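Local coordinates for protein multisubunit Na+/H+ antiporter, B subunit (Anoxybacillus flavithermus, PDB 6Z16) that probably forms one of the membrane subunits of a multisubunit Mrp-type antiporter that exchanges sodium ions for protons across the cell membrane, at residues Leu8-Thr12 / Leu50-Phe55. Numbering follows the deposited sequence.
Sequences LRTTT and LLLLAF
The Phe55 ring meets the aliphatic part of Arg9 obliquely, CE1 lying 3.6 Å from Arg9 CD, while the carbonyl oxygen Leu51 O lies in plane at the ring's edge. The two side chains cross at about a right angle; the ring meets the CG and CD methylenes, and the guanidinium plane is turned 58° from the ring. This is one end of the pairing of helices 6-28 and 37-54, which carry predicted transmembrane spans and run locally antiparallel, their axes approaching to 9.9 Å with 161° between their directions. Arg9 divides its side chain between two tasks: its methylenes pack on the ring, and beyond a bend at chi3 its NH2 makes a salt bridge with Glu100 of a neighbouring subunit.

One turn further along, Ala54 faces Thr12. Ala54 CB sits 3.6 Å from Thr12 OG1 and 3.8 Å from Thr12 CG2, and Leu8 CD2 extends loosely toward the Ala54 backbone. With CG2 anti to the backbone N, the threonine methyl projects across the interface and meets Leu50 CG tip to tip at 3.8 Å; Leu51 CD2 lies somewhat farther from the same methyl. Leu50 and Leu51 also pack on Thr16 of helix 6-28, continuing the seam. A serine in place of Thr12 would probably leave a gap between Ala54, Leu50 and Leu51 where the methyl now sits. The buried hydroxyl is satisfied within its own helix: Thr12 OG1 donates to Leu8 O at 2.6 Å, tilted 34° from the carbonyl plane, while Thr12 N reaches that oxygen from the opposite face.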
# COMPACT_ATOMS: atom_id res chain seq x y z
N LEU B 8 -16.59 12.14 26.48
CA LEU B 8 -15.30 11.76 27.05
C LEU B 8 -14.84 10.40 26.55
O LEU B 8 -13.67 10.23 26.19
CB LEU B 8 -15.38 11.77 28.57
CG LEU B 8 -14.08 11.39 29.29
CD1 LEU B 8 -12.96 12.35 28.93
CD2 LEU B 8 -14.29 11.34 30.79
N ARG B 9 -15.75 9.41 26.51
CA ARG B 9 -15.38 8.08 26.03
C ARG B 9 -15.03 8.09 24.55
O ARG B 9 -14.08 7.42 24.13
CB ARG B 9 -16.49 7.08 26.31
CG ARG B 9 -16.62 6.70 27.78
CD ARG B 9 -17.61 5.57 27.99
NE ARG B 9 -18.99 5.97 27.75
CZ ARG B 9 -19.73 5.51 26.75
NH1 ARG B 9 -19.22 4.64 25.89
NH2 ARG B 9 -20.98 5.92 26.61
N THR B 10 -15.75 8.88 23.74
CA THR B 10 -15.44 8.85 22.32
C THR B 10 -14.16 9.61 22.00
O THR B 10 -13.35 9.17 21.17
CB THR B 10 -16.61 9.40 21.51
OG1 THR B 10 -17.81 8.75 21.94
CG2 THR B 10 -16.41 9.06 20.06
N THR B 11 -13.91 10.74 22.69
CA THR B 11 -12.63 11.40 22.47
C THR B 11 -11.48 10.61 23.08
O THR B 11 -10.37 10.68 22.55
CB THR B 11 -12.65 12.85 22.98
OG1 THR B 11 -11.50 13.53 22.49
CG2 THR B 11 -12.63 12.92 24.49
N THR B 12 -11.73 9.79 24.10
CA THR B 12 -10.69 8.89 24.60
C THR B 12 -10.38 7.81 23.57
O THR B 12 -9.20 7.50 23.34
CB THR B 12 -11.14 8.27 25.92
OG1 THR B 12 -11.38 9.32 26.87
CG2 THR B 12 -10.08 7.34 26.48
N LEU B 50 -5.25 7.53 30.75
CA LEU B 50 -6.42 8.12 30.11
C LEU B 50 -7.56 7.11 29.99
O LEU B 50 -8.73 7.44 30.22
CB LEU B 50 -6.03 8.66 28.74
CG LEU B 50 -7.16 9.32 27.96
CD1 LEU B 50 -7.71 10.52 28.69
CD2 LEU B 50 -6.64 9.72 26.61
N LEU B 51 -7.22 5.85 29.68
CA LEU B 51 -8.22 4.78 29.71
C LEU B 51 -8.78 4.55 31.11
O LEU B 51 -9.95 4.21 31.26
CB LEU B 51 -7.62 3.49 29.16
CG LEU B 51 -7.29 3.47 27.68
CD1 LEU B 51 -6.49 2.24 27.34
CD2 LEU B 51 -8.57 3.49 26.88
N LEU B 52 -7.95 4.73 32.15
CA LEU B 52 -8.43 4.63 33.53
C LEU B 52 -9.36 5.77 33.89
O LEU B 52 -10.27 5.60 34.71
CB LEU B 52 -7.26 4.61 34.51
CG LEU B 52 -6.38 3.37 34.61
CD1 LEU B 52 -5.18 3.67 35.45
CD2 LEU B 52 -7.18 2.27 35.23
N LEU B 53 -9.11 6.95 33.34
CA LEU B 53 -9.95 8.10 33.64
C LEU B 53 -11.28 8.02 32.92
O LEU B 53 -12.29 8.50 33.44
CB LEU B 53 -9.22 9.39 33.28
CG LEU B 53 -8.04 9.69 34.18
CD1 LEU B 53 -7.26 10.86 33.65
CD2 LEU B 53 -8.54 9.98 35.57
N ALA B 54 -11.31 7.41 31.74
CA ALA B 54 -12.57 7.26 31.03
C ALA B 54 -13.41 6.08 31.52
O ALA B 54 -14.61 6.04 31.24
CB ALA B 54 -12.30 7.10 29.53
N PHE B 55 -12.82 5.14 32.26
CA PHE B 55 -13.50 3.88 32.58
C PHE B 55 -13.23 3.49 34.03
O PHE B 55 -12.80 4.30 34.85
CB PHE B 55 -13.06 2.76 31.62
CG PHE B 55 -13.53 2.94 30.22
CD1 PHE B 55 -14.84 2.67 29.88
CD2 PHE B 55 -12.66 3.37 29.23
CE1 PHE B 55 -15.28 2.83 28.60
CE2 PHE B 55 -13.09 3.53 27.94
CZ PHE B 55 -14.41 3.26 27.63